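Local coordinates for LPXTG cell wall surface protein (Streptococcus gordonii, PDB 4IGB) that is probably a cell-wall-anchored streptococcal adhesin, of which this chain holds the two N-terminal domains, N1 and N2, at residues D83-N88 with K113-Y118; F150-V155 with M269-S274; F31-N36 with T95-V100; V38-K43 with L90-T95. All coordinates share one frame; numbering follows the deposited sequence.

Contact 1 of 4, residues D83-N88 with K113-Y118; sequences DQVFEN and KVTLHY
L116 N donates to Q84 O at 2.8 Å, the shortest polar bond between the two strands. The reciprocal bond, Q84 N to L116 O, makes these residues a hydrogen-bonded antiparallel pair. F86 and V114 repeat the pattern, while V85 with T115 and E87 with K113 occupy the non-hydrogen-bonded positions. The strand axes approach to 4.7 Å at 168°, as expected of the regular ladder in a beta hairpin. Here it joins the ends of strands 84-100 and 103-118 remote from their turn. On one face F86 CE1 meets L116 CD2 at 3.4 Å, the methyl lying oblique to the ring, and L74 of strand 68-75 packs on both residues. On the other face V85 CG1 rests on K113 CD (3.9 Å), and V85 CG2 runs alongside T115 CG2. The K113 chain kinks at chi3 (-73°); its NZ stays 5.3 Å from E87 OE1, and a water held by E87 bonds only weakly to the amine. Beyond the ladder, D83 OD1 accepts Y118 N at 3.0 Å on its anti side and out of the carboxylate plane, through a bent N-H...O angle of 136°. D83 OD2 takes a water bond, and the same water lies 2.6 Å from ND1 of H117, whose ring stacks on W171.

Contact 2 of 4, residues F150-V155 with M269-S274; sequences FEIGNV and MNFGYS
The axes of strands 150-153 and 269-274 pass 7.4 Å apart at 55°, too far and too oblique for ladder pairing, so I152 and the rings of F271 and Y273 bridge the space between them. I152 CD1 reaches F271 CE2 at 3.7 Å, arriving at the edge of the ring and in its plane, so that the two side chains meet head-on. F271 holds its ring between its own backbone N and carbonyl carbon (chi1 66°), and from there its CZ also approaches F150 CE1 at 4.3 Å. F271 CZ lies at the edge of the F150 ring, close to its plane. This is the buried interior of the N-terminal domain, where a six-stranded antiparallel sheet containing strand 149-153 faces an eight-stranded one containing strand 268-274. F283 from the first sheet and A174 from the second also touch I152. Y273 and I152 run antiparallel past one another, with Y273 CD2 4.0 Å from I152 CG2. With CG anti to the backbone N (chi1 176°), the Y273 ring reaches across to the I152-G153 backbone. CE2 is 3.4 Å from I152 O and 4.0 Å from G153 CA, both lying oblique to the ring. G153 itself adopts backbone angles hardly accessible to residues with a CB. The polar end of Y273 is satisfied beyond this apolar interface: OH hydrogen-bonds E209 OE2.

Contact 3 of 4, residues F31-N36 with T95-V100; sequences FNLNIN and TNIGTV
F31 and I97 form the tight half of a contact in which the loop 31-36, crossing between the two facing antiparallel sheets of the N-terminal domain from strand 29-30 to strand 38-43, lies against strand 95-100. I97 CD1 sits over one face of the F31 ring in a CH-pi contact, 3.8 Å from the centroid and 26° off the normal. The methyl is displaced toward the rim, which puts it 3.4 Å from F31 CG. I97 reaches there with CG1 wedged between its backbone N and carbonyl carbon (chi1 70°), while its other branch, CG2, runs alongside L33 CD1 at 3.9 Å. V100 CG2 instead meets the ring edge at F31 CE1 (4.0 Å). I180 and I287 continue this apolar packing around F31. One backbone bond pins the loop to the strand: N32 N donates to I97 O at 2.8 Å, nearly straight at 167°. Toward solvent the association loosens. N32 is partly exposed, with its CB resting on I97 O, and from N34 onward the loop makes no contact with 95-100. There it is shaped by an Asx turn, in which N36 N donates to N34 OD1 at 2.8 Å.

Contact 4 of 4, residues V38-K43 with L90-T95; sequences VSVLSK and LSLKFT
L90 opens the run by setting CD1 3.7 Å from K43 CB; the same methyl touches V40 CG1, the two side chains crossing at about a right angle. CG of L90 is opposite its backbone N (chi1 -174°), which brings CD1 over toward the 38-43 strand on the face shared by V40, L90 and L92. K43 takes its amine elsewhere, to a hydrogen bond with Q49 OE1. At S91 the register slips by one. S91 O accepts L41 N at 2.9 Å through a bent 137° angle and, weakly, S42 N at 3.4 Å, while S91 N donates to S42 O at 2.9 Å. With L41 and S42 both opposed to S91, this is a classic beta bulge, set in 38-43, an outermost strand of the eight-stranded antiparallel sheet. L41 turns across the strand, its CB beside S91 OG and its CD2 against K93 CB. L92 returns to the V40 face, where its CD2 meets V40 CG2 at 3.6 Å; F139 of the opposing sheet packs on L90 and L92. K93 and S39 form a hydrogen-bonded pair, S39 N giving the shorter bond, 2.7 Å to K93 O. The F94 ring lies beside V38, whose CG2 stands over one face, 4.0 Å from the centroid and 21° off the normal, a CH-pi contact shifted toward the rim. T95 takes part through water: its OG1, 2.8 Å from the water oxygen, shares that molecule with S39 OG and K93 O, K93 O accepting a hydrogen bond from it.

Contacts 1, 3 and 4 string along strand 84-100. Contact 4 pairs its middle with an edge strand, contact 1 pairs its start with the other hairpin arm, and contact 3 sets its C-terminal end against the loop 31-36. Contacts 3 and 4 share T95, have centres 13 Å apart and touch where L33 CB meets F94 CD1 at 3.6 Å. L33 also joins contact 3 to contact 2, the contact between facing sheets, through its CD2, 4.0 Å from F150 CE2. Contact 1 stays separate from contact 2 by about 7 Å between nearest atoms, and its centre lies 29 Å from that of contact 3. The sodium ion bound by D198, D200 and T248 is about 10 Å from the Y273 side chain of contact 2.

Contact 1 of 4, residues D83-N88 with K113-Y118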
loop_
_atom_site.group_PDB
_atom_site.type_symbol
_atom_site.label_atom_id
_atom_site.label_comp_id
_atom_site.label_asym_id
_atom_site.label_seq_id
_atom_site.Cartn_x
_atom_site.Cartn_y
_atom_site.Cartn_z
ATOM N N ASP B 83 -0.537 18.164 27.973
ATOM C CA ASP B 83 -0.855 17.262 26.880
ATOM C C ASP B 83 -2.354 17.045 26.806
ATOM O O ASP B 83 -3.037 16.997 27.825
ATOM C CB ASP B 83 -0.127 15.933 27.054
ATOM C CG ASP B 83 1.374 16.083 26.941
ATOM O OD1 ASP B 83 1.836 17.206 26.636
ATOM O OD2 ASP B 83 2.096 15.083 27.145
ATOM N N GLN B 84 -2.872 16.948 25.591
ATOM C CA GLN B 84 -4.286 16.659 25.406
ATOM C C GLN B 84 -4.474 15.544 24.381
ATOM O O GLN B 84 -3.918 15.594 23.290
ATOM C CB GLN B 84 -5.061 17.926 25.034
ATOM C CG GLN B 84 -4.978 18.993 26.118
ATOM C CD GLN B 84 -5.708 20.272 25.772
ATOM O OE1 GLN B 84 -5.290 21.359 26.175
ATOM N NE2 GLN B 84 -6.807 20.155 25.046
ATOM N N VAL B 85 -5.260 14.540 24.762
ATOM C CA VAL B 85 -5.427 13.323 23.982
ATOM C C VAL B 85 -6.798 13.276 23.320
ATOM O O VAL B 85 -7.821 13.477 23.970
ATOM C CB VAL B 85 -5.290 12.078 24.875
ATOM C CG1 VAL B 85 -5.508 10.812 24.061
ATOM C CG2 VAL B 85 -3.931 12.060 25.557
ATOM N N PHE B 86 -6.808 12.998 22.024
ATOM C CA PHE B 86 -8.047 12.905 21.267
ATOM C C PHE B 86 -8.159 11.503 20.654
ATOM O O PHE B 86 -7.460 11.171 19.678
ATOM C CB PHE B 86 -8.101 14.019 20.200
ATOM C CG PHE B 86 -7.965 15.407 20.775
ATOM C CD1 PHE B 86 -6.719 15.951 21.015
ATOM C CD2 PHE B 86 -9.091 16.145 21.132
ATOM C CE1 PHE B 86 -6.592 17.217 21.573
ATOM C CE2 PHE B 86 -8.972 17.414 21.701
ATOM C CZ PHE B 86 -7.717 17.950 21.911
ATOM N N GLU B 87 -9.006 10.682 21.276
ATOM C CA GLU B 87 -9.283 9.311 20.844
ATOM C C GLU B 87 -10.208 9.311 19.644
ATOM O O GLU B 87 -11.194 10.060 19.606
ATOM C CB GLU B 87 -9.942 8.512 21.977
ATOM C CG GLU B 87 -9.030 8.313 23.178
ATOM C CD GLU B 87 -9.709 7.641 24.378
ATOM O OE1 GLU B 87 -8.961 7.258 25.298
ATOM O OE2 GLU B 87 -10.964 7.512 24.424
ATOM N N ASN B 88 -9.880 8.482 18.656
ATOM C CA ASN B 88 -10.716 8.333 17.471
ATOM C C ASN B 88 -11.390 9.610 16.994
ATOM O O ASN B 88 -12.623 9.671 16.930
ATOM C CB ASN B 88 -11.793 7.272 17.737
ATOM C CG ASN B 88 -11.212 5.883 17.817
ATOM O OD1 ASN B 88 -11.166 5.277 18.887
ATOM N ND2 ASN B 88 -10.744 5.379 16.688
ATOM N N LYS B 113 -5.904 7.760 17.186
ATOM C CA LYS B 113 -5.598 8.677 18.263
ATOM C C LYS B 113 -4.683 9.774 17.745
ATOM O O LYS B 113 -3.766 9.527 16.951
ATOM C CB LYS B 113 -4.922 7.948 19.437
ATOM C CG LYS B 113 -4.571 8.863 20.600
ATOM C CD LYS B 113 -3.839 8.126 21.724
ATOM C CE LYS B 113 -4.796 7.214 22.486
ATOM N NZ LYS B 113 -4.066 6.313 23.442
ATOM N N VAL B 114 -4.952 10.991 18.183
ATOM C CA VAL B 114 -4.007 12.085 18.002
ATOM C C VAL B 114 -3.753 12.665 19.378
ATOM O O VAL B 114 -4.693 12.999 20.101
ATOM C CB VAL B 114 -4.548 13.177 17.048
ATOM C CG1 VAL B 114 -3.556 14.375 16.949
ATOM C CG2 VAL B 114 -4.853 12.576 15.666
ATOM N N THR B 115 -2.483 12.756 19.744
ATOM C CA THR B 115 -2.093 13.332 21.022
ATOM C C THR B 115 -1.360 14.649 20.772
ATOM O O THR B 115 -0.370 14.692 20.032
ATOM C CB THR B 115 -1.140 12.389 21.801
ATOM O OG1 THR B 115 -1.746 11.098 21.960
ATOM C CG2 THR B 115 -0.809 12.982 23.174
ATOM N N LEU B 116 -1.861 15.712 21.389
ATOM C CA LEU B 116 -1.218 17.024 21.359
ATOM C C LEU B 116 -0.287 17.133 22.556
ATOM O O LEU B 116 -0.739 17.103 23.703
ATOM C CB LEU B 116 -2.280 18.137 21.431
ATOM C CG LEU B 116 -2.885 18.689 20.129
ATOM C CD1 LEU B 116 -2.988 17.655 19.026
ATOM C CD2 LEU B 116 -4.241 19.343 20.377
ATOM N N HIS B 117 1.009 17.246 22.287
ATOM C CA HIS B 117 2.011 17.433 23.327
ATOM C C HIS B 117 2.299 18.916 23.522
ATOM O O HIS B 117 2.896 19.567 22.662
ATOM C CB HIS B 117 3.311 16.693 22.972
ATOM C CG HIS B 117 3.180 15.199 23.002
ATOM N ND1 HIS B 117 3.457 14.450 24.126
ATOM C CD2 HIS B 117 2.778 14.320 22.054
ATOM C CE1 HIS B 117 3.245 13.172 23.864
ATOM N NE2 HIS B 117 2.828 13.067 22.615
ATOM N N TYR B 118 1.861 19.451 24.654
ATOM C CA TYR B 118 2.101 20.853 24.979
ATOM C C TYR B 118 3.605 21.178 24.970
ATOM O O TYR B 118 4.410 20.463 25.570
ATOM C CB TYR B 118 1.478 21.191 26.336
ATOM C CG TYR B 118 1.492 22.669 26.656
ATOM C CD1 TYR B 118 0.785 23.576 25.866
ATOM C CD2 TYR B 118 2.200 23.160 27.747
ATOM C CE1 TYR B 118 0.783 24.929 26.149
ATOM C CE2 TYR B 118 2.202 24.519 28.042
ATOM C CZ TYR B 118 1.492 25.393 27.237
ATOM O OH TYR B 118 1.489 26.735 27.513
HETATM O O HOH W 1 5.052 15.436 25.968
HETATM O O HOH W 2 -6.267 7.293 25.674
#

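Contact 2 of 4, residues F150-V155 with M269-S274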
loop_
_atom_site.group_PDB
_atom_site.type_symbol
_atom_site.label_atom_id
_atom_site.label_comp_id
_atom_site.label_asym_id
_atom_site.label_seq_id
_atom_site.Cartn_x
_atom_site.Cartn_y
_atom_site.Cartn_z
ATOM N N PHE B 150 -2.585 13.068 1.069
ATOM C CA PHE B 150 -3.023 13.755 2.272
ATOM C C PHE B 150 -1.818 14.194 3.096
ATOM O O PHE B 150 -0.706 13.675 2.930
ATOM C CB PHE B 150 -3.993 12.897 3.091
ATOM C CG PHE B 150 -3.462 11.541 3.466
ATOM C CD1 PHE B 150 -2.691 11.374 4.606
ATOM C CD2 PHE B 150 -3.759 10.425 2.691
ATOM C CE1 PHE B 150 -2.214 10.122 4.973
ATOM C CE2 PHE B 150 -3.278 9.166 3.040
ATOM C CZ PHE B 150 -2.515 9.012 4.195
ATOM N N GLU B 151 -2.045 15.151 3.985
ATOM C CA GLU B 151 -0.978 15.728 4.783
ATOM C C GLU B 151 -1.276 15.598 6.263
ATOM O O GLU B 151 -2.365 15.934 6.694
ATOM C CB GLU B 151 -0.845 17.204 4.422
ATOM C CG GLU B 151 0.159 17.997 5.238
ATOM C CD GLU B 151 0.459 19.341 4.590
ATOM O OE1 GLU B 151 0.001 19.547 3.442
ATOM O OE2 GLU B 151 1.140 20.187 5.225
ATOM N N ILE B 152 -0.314 15.100 7.034
ATOM C CA ILE B 152 -0.446 15.036 8.483
ATOM C C ILE B 152 0.628 15.911 9.100
ATOM O O ILE B 152 1.783 15.864 8.680
ATOM C CB ILE B 152 -0.307 13.600 8.998
ATOM C CG1 ILE B 152 -1.323 12.690 8.307
ATOM C CG2 ILE B 152 -0.510 13.559 10.495
ATOM C CD1 ILE B 152 -1.109 11.227 8.564
ATOM N N GLY B 153 0.256 16.725 10.084
ATOM C CA GLY B 153 1.204 17.664 10.665
ATOM C C GLY B 153 0.504 18.804 11.382
ATOM O O GLY B 153 -0.726 18.894 11.358
ATOM N N ASN B 154 1.285 19.680 12.017
ATOM C CA ASN B 154 0.727 20.757 12.840
ATOM C C ASN B 154 1.051 22.146 12.289
ATOM O O ASN B 154 1.058 23.136 13.019
ATOM C CB ASN B 154 1.231 20.642 14.268
ATOM C CG ASN B 154 2.731 20.855 14.376
ATOM O OD1 ASN B 154 3.443 20.858 13.371
ATOM N ND2 ASN B 154 3.215 21.033 15.598
ATOM N N VAL B 155 1.341 22.215 10.998
ATOM C CA VAL B 155 1.486 23.505 10.356
ATOM C C VAL B 155 0.119 23.972 9.869
ATOM O O VAL B 155 -0.465 23.354 8.980
ATOM C CB VAL B 155 2.431 23.428 9.152
ATOM C CG1 VAL B 155 2.633 24.811 8.584
ATOM C CG2 VAL B 155 3.765 22.812 9.563
ATOM N N MET B 269 -2.173 -0.948 7.129
ATOM C CA MET B 269 -0.981 -0.579 7.871
ATOM C C MET B 269 -1.379 0.391 8.968
ATOM O O MET B 269 -2.116 1.350 8.719
ATOM C CB MET B 269 0.055 0.069 6.937
ATOM C CG MET B 269 1.464 0.156 7.515
ATOM S SD MET B 269 2.752 0.624 6.306
ATOM C CE MET B 269 2.438 -0.487 4.947
ATOM N N ASN B 270 -0.912 0.129 10.186
ATOM C CA ASN B 270 -1.109 1.062 11.292
ATOM C C ASN B 270 0.184 1.845 11.458
ATOM O O ASN B 270 1.150 1.353 12.033
ATOM C CB ASN B 270 -1.486 0.300 12.570
ATOM C CG ASN B 270 -1.665 1.208 13.785
ATOM O OD1 ASN B 270 -1.735 0.763 14.937
ATOM N ND2 ASN B 270 -1.731 2.498 13.523
ATOM N N PHE B 271 0.213 3.049 10.905
ATOM C CA PHE B 271 1.395 3.905 10.969
ATOM C C PHE B 271 1.151 5.058 11.913
ATOM O O PHE B 271 0.073 5.199 12.490
ATOM C CB PHE B 271 1.775 4.438 9.579
ATOM C CG PHE B 271 0.753 5.389 8.986
ATOM C CD1 PHE B 271 -0.380 4.905 8.353
ATOM C CD2 PHE B 271 0.930 6.770 9.068
ATOM C CE1 PHE B 271 -1.321 5.782 7.801
ATOM C CE2 PHE B 271 -0.000 7.647 8.517
ATOM C CZ PHE B 271 -1.124 7.154 7.881
ATOM N N GLY B 272 2.170 5.885 12.083
ATOM C CA GLY B 272 2.061 7.029 12.953
ATOM C C GLY B 272 2.980 8.101 12.408
ATOM O O GLY B 272 3.824 7.833 11.551
ATOM N N TYR B 273 2.795 9.319 12.887
ATOM C CA TYR B 273 3.632 10.434 12.495
ATOM C C TYR B 273 3.703 11.359 13.678
ATOM O O TYR B 273 2.677 11.642 14.304
ATOM C CB TYR B 273 3.007 11.184 11.320
ATOM C CG TYR B 273 3.769 12.438 10.910
ATOM C CD1 TYR B 273 4.882 12.359 10.076
ATOM C CD2 TYR B 273 3.364 13.699 11.345
ATOM C CE1 TYR B 273 5.584 13.502 9.697
ATOM C CE2 TYR B 273 4.054 14.850 10.962
ATOM C CZ TYR B 273 5.166 14.743 10.146
ATOM O OH TYR B 273 5.848 15.876 9.764
ATOM N N SER B 274 4.897 11.832 14.007
ATOM C CA SER B 274 4.994 12.875 15.024
ATOM C C SER B 274 5.789 14.061 14.496
ATOM O O SER B 274 6.723 13.894 13.705
ATOM C CB SER B 274 5.550 12.348 16.353
ATOM O OG SER B 274 6.902 11.951 16.247
#

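Contact 3 of 4, residues F31-N36 with T95-V100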
loop_
_atom_site.group_PDB
_atom_site.type_symbol
_atom_site.label_atom_id
_atom_site.label_comp_id
_atom_site.label_asym_id
_atom_site.label_seq_id
_atom_site.Cartn_x
_atom_site.Cartn_y
_atom_site.Cartn_z
ATOM N N PHE B 31 -2.801 5.466 -5.570
ATOM C CA PHE B 31 -4.252 5.527 -5.629
ATOM C C PHE B 31 -4.761 6.969 -5.679
ATOM O O PHE B 31 -4.071 7.905 -5.273
ATOM C CB PHE B 31 -4.864 4.791 -4.436
ATOM C CG PHE B 31 -4.737 3.295 -4.516
ATOM C CD1 PHE B 31 -5.274 2.597 -5.585
ATOM C CD2 PHE B 31 -4.080 2.590 -3.518
ATOM C CE1 PHE B 31 -5.158 1.216 -5.663
ATOM C CE2 PHE B 31 -3.978 1.221 -3.572
ATOM C CZ PHE B 31 -4.515 0.526 -4.654
ATOM N N ASN B 32 -5.989 7.131 -6.150
ATOM C CA ASN B 32 -6.637 8.435 -6.183
ATOM C C ASN B 32 -7.322 8.770 -4.865
ATOM O O ASN B 32 -8.380 8.223 -4.541
ATOM C CB ASN B 32 -7.650 8.489 -7.329
ATOM C CG ASN B 32 -6.995 8.335 -8.677
ATOM O OD1 ASN B 32 -5.984 8.974 -8.944
ATOM N ND2 ASN B 32 -7.553 7.472 -9.535
ATOM N N LEU B 33 -6.715 9.669 -4.104
ATOM C CA LEU B 33 -7.315 10.131 -2.866
ATOM C C LEU B 33 -7.350 11.635 -2.940
ATOM O O LEU B 33 -6.303 12.276 -3.066
ATOM C CB LEU B 33 -6.492 9.694 -1.652
ATOM C CG LEU B 33 -6.599 8.249 -1.180
ATOM C CD1 LEU B 33 -6.185 7.308 -2.278
ATOM C CD2 LEU B 33 -5.715 8.055 0.043
ATOM N N ASN B 34 -8.545 12.212 -2.879
ATOM C CA ASN B 34 -8.653 13.647 -3.040
ATOM C C ASN B 34 -9.875 14.190 -2.327
ATOM O O ASN B 34 -10.669 13.412 -1.773
ATOM C CB ASN B 34 -8.669 14.010 -4.522
ATOM C CG ASN B 34 -9.737 13.264 -5.286
ATOM O OD1 ASN B 34 -10.931 13.503 -5.085
ATOM N ND2 ASN B 34 -9.319 12.354 -6.175
ATOM N N ILE B 35 -10.018 15.514 -2.330
ATOM C CA ILE B 35 -11.138 16.155 -1.631
ATOM C C ILE B 35 -12.485 15.812 -2.251
ATOM O O ILE B 35 -13.525 16.093 -1.663
ATOM C CB ILE B 35 -11.024 17.697 -1.586
ATOM C CG1 ILE B 35 -11.072 18.271 -2.996
ATOM C CG2 ILE B 35 -9.751 18.148 -0.862
ATOM C CD1 ILE B 35 -11.335 19.764 -3.013
ATOM N N ASN B 36 -12.472 15.225 -3.441
ATOM C CA ASN B 36 -13.718 14.945 -4.137
ATOM C C ASN B 36 -14.223 13.527 -3.920
ATOM O O ASN B 36 -15.402 13.247 -4.120
ATOM C CB ASN B 36 -13.595 15.222 -5.635
ATOM C CG ASN B 36 -13.377 16.685 -5.938
ATOM O OD1 ASN B 36 -12.448 17.043 -6.664
ATOM N ND2 ASN B 36 -14.225 17.542 -5.384
ATOM N N THR B 95 -13.651 6.778 -1.636
ATOM C CA THR B 95 -14.381 5.827 -2.465
ATOM C C THR B 95 -13.889 5.794 -3.920
ATOM O O THR B 95 -13.721 6.832 -4.551
ATOM C CB THR B 95 -15.905 6.131 -2.469
ATOM O OG1 THR B 95 -16.406 6.121 -1.130
ATOM C CG2 THR B 95 -16.657 5.080 -3.280
ATOM N N ASN B 96 -13.713 4.591 -4.457
ATOM C CA ASN B 96 -13.274 4.411 -5.834
ATOM C C ASN B 96 -11.961 5.136 -6.108
ATOM O O ASN B 96 -11.923 6.101 -6.869
ATOM C CB ASN B 96 -14.347 4.884 -6.820
ATOM C CG ASN B 96 -14.030 4.480 -8.235
ATOM O OD1 ASN B 96 -13.170 3.624 -8.458
ATOM N ND2 ASN B 96 -14.709 5.092 -9.203
ATOM N N ILE B 97 -10.896 4.654 -5.479
ATOM C CA ILE B 97 -9.585 5.275 -5.567
ATOM C C ILE B 97 -8.831 4.696 -6.743
ATOM O O ILE B 97 -7.721 5.128 -7.055
ATOM C CB ILE B 97 -8.760 5.029 -4.282
ATOM C CG1 ILE B 97 -8.352 3.560 -4.168
ATOM C CG2 ILE B 97 -9.533 5.490 -3.037
ATOM C CD1 ILE B 97 -7.677 3.233 -2.833
ATOM N N GLY B 98 -9.437 3.697 -7.379
ATOM C CA GLY B 98 -8.850 3.083 -8.551
ATOM C C GLY B 98 -9.558 1.785 -8.877
ATOM O O GLY B 98 -10.366 1.290 -8.086
ATOM N N THR B 99 -9.267 1.244 -10.053
ATOM C CA THR B 99 -9.750 -0.072 -10.438
ATOM C C THR B 99 -8.573 -1.017 -10.597
ATOM O O THR B 99 -7.616 -0.719 -11.321
ATOM C CB THR B 99 -10.528 -0.004 -11.742
ATOM O OG1 THR B 99 -11.590 0.945 -11.595
ATOM C CG2 THR B 99 -11.106 -1.382 -12.106
ATOM N N VAL B 100 -8.635 -2.151 -9.910
ATOM C CA VAL B 100 -7.527 -3.095 -9.889
ATOM C C VAL B 100 -8.057 -4.514 -10.106
ATOM O O VAL B 100 -8.960 -4.961 -9.387
ATOM C CB VAL B 100 -6.787 -3.050 -8.536
ATOM C CG1 VAL B 100 -5.676 -4.067 -8.508
ATOM C CG2 VAL B 100 -6.246 -1.650 -8.241
#

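Contact 4 of 4, residues V38-K43 with L90-T95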
loop_
_atom_site.group_PDB
_atom_site.type_symbol
_atom_site.label_atom_id
_atom_site.label_comp_id
_atom_site.label_asym_id
_atom_site.label_seq_id
_atom_site.Cartn_x
_atom_site.Cartn_y
_atom_site.Cartn_z
ATOM N N VAL B 38 -13.429 11.821 -0.942
ATOM C CA VAL B 38 -13.369 11.533 0.485
ATOM C C VAL B 38 -14.734 11.733 1.138
ATOM O O VAL B 38 -15.504 12.603 0.734
ATOM C CB VAL B 38 -12.326 12.414 1.198
ATOM C CG1 VAL B 38 -12.744 13.881 1.143
ATOM C CG2 VAL B 38 -12.153 11.982 2.641
ATOM N N SER B 39 -15.043 10.901 2.121
ATOM C CA SER B 39 -16.207 11.118 2.977
ATOM C C SER B 39 -15.820 10.880 4.432
ATOM O O SER B 39 -14.895 10.125 4.727
ATOM C CB SER B 39 -17.377 10.223 2.559
ATOM O OG SER B 39 -16.992 8.860 2.506
ATOM N N VAL B 40 -16.493 11.568 5.342
ATOM C CA VAL B 40 -16.224 11.398 6.756
ATOM C C VAL B 40 -17.225 10.380 7.300
ATOM O O VAL B 40 -18.423 10.641 7.323
ATOM C CB VAL B 40 -16.359 12.742 7.512
ATOM C CG1 VAL B 40 -16.232 12.534 9.011
ATOM C CG2 VAL B 40 -15.299 13.730 7.028
ATOM N N LEU B 41 -16.729 9.214 7.703
ATOM C CA LEU B 41 -17.576 8.168 8.281
ATOM C C LEU B 41 -17.985 8.549 9.704
ATOM O O LEU B 41 -19.111 8.304 10.134
ATOM C CB LEU B 41 -16.836 6.824 8.285
ATOM C CG LEU B 41 -16.377 6.268 6.931
ATOM C CD1 LEU B 41 -15.925 4.799 7.053
ATOM C CD2 LEU B 41 -17.499 6.388 5.908
ATOM N N SER B 42 -17.058 9.137 10.444
ATOM C CA SER B 42 -17.404 9.730 11.724
ATOM C C SER B 42 -16.306 10.694 12.114
ATOM O O SER B 42 -15.180 10.584 11.632
ATOM C CB SER B 42 -17.554 8.653 12.802
ATOM O OG SER B 42 -16.303 8.030 13.069
ATOM N N LYS B 43 -16.627 11.635 12.989
ATOM C CA LYS B 43 -15.621 12.505 13.560
ATOM C C LYS B 43 -16.117 12.965 14.920
ATOM O O LYS B 43 -17.310 13.168 15.112
ATOM C CB LYS B 43 -15.339 13.707 12.642
ATOM C CG LYS B 43 -16.516 14.638 12.455
ATOM C CD LYS B 43 -16.116 15.910 11.724
ATOM C CE LYS B 43 -17.313 16.820 11.581
ATOM N NZ LYS B 43 -17.125 17.802 10.480
ATOM N N LEU B 90 -11.386 11.015 14.065
ATOM C CA LEU B 90 -11.688 11.116 12.650
ATOM C C LEU B 90 -11.521 9.787 11.945
ATOM O O LEU B 90 -10.465 9.149 12.027
ATOM C CB LEU B 90 -10.776 12.155 11.987
ATOM C CG LEU B 90 -11.096 12.448 10.519
ATOM C CD1 LEU B 90 -12.509 13.007 10.403
ATOM C CD2 LEU B 90 -10.089 13.424 9.908
ATOM N N SER B 91 -12.567 9.393 11.235
ATOM C CA SER B 91 -12.566 8.203 10.396
ATOM C C SER B 91 -13.028 8.568 8.979
ATOM O O SER B 91 -14.098 9.163 8.801
ATOM C CB SER B 91 -13.495 7.142 10.999
ATOM O OG SER B 91 -13.726 6.106 10.067
ATOM N N LEU B 92 -12.230 8.213 7.973
ATOM C CA LEU B 92 -12.516 8.627 6.603
ATOM C C LEU B 92 -12.654 7.466 5.644
ATOM O O LEU B 92 -12.063 6.417 5.828
ATOM C CB LEU B 92 -11.384 9.519 6.068
ATOM C CG LEU B 92 -11.108 10.766 6.903
ATOM C CD1 LEU B 92 -9.833 11.427 6.424
ATOM C CD2 LEU B 92 -12.295 11.720 6.812
ATOM N N LYS B 93 -13.374 7.702 4.562
ATOM C CA LYS B 93 -13.372 6.781 3.452
ATOM C C LYS B 93 -13.050 7.541 2.164
ATOM O O LYS B 93 -13.583 8.628 1.934
ATOM C CB LYS B 93 -14.732 6.086 3.340
ATOM C CG LYS B 93 -14.806 5.079 2.226
ATOM C CD LYS B 93 -16.208 4.528 2.075
ATOM C CE LYS B 93 -16.305 3.628 0.835
ATOM N NZ LYS B 93 -17.600 2.880 0.831
ATOM N N PHE B 94 -12.156 6.983 1.348
ATOM C CA PHE B 94 -11.981 7.452 -0.016
ATOM C C PHE B 94 -12.587 6.409 -0.928
ATOM O O PHE B 94 -12.112 5.287 -0.980
ATOM C CB PHE B 94 -10.503 7.669 -0.355
ATOM C CG PHE B 94 -9.838 8.720 0.481
ATOM C CD1 PHE B 94 -9.680 10.010 0.001
ATOM C CD2 PHE B 94 -9.355 8.413 1.746
ATOM C CE1 PHE B 94 -9.065 10.992 0.782
ATOM C CE2 PHE B 94 -8.746 9.388 2.540
ATOM C CZ PHE B 94 -8.596 10.679 2.048
ATOM N N THR B 95 -13.651 6.778 -1.636
ATOM C CA THR B 95 -14.381 5.827 -2.465
ATOM C C THR B 95 -13.889 5.794 -3.920
ATOM O O THR B 95 -13.721 6.832 -4.551
ATOM C CB THR B 95 -15.905 6.131 -2.469
ATOM O OG1 THR B 95 -16.406 6.121 -1.130
ATOM C CG2 THR B 95 -16.657 5.080 -3.280
HETATM O O HOH W 3 -16.037 8.690 0.016
#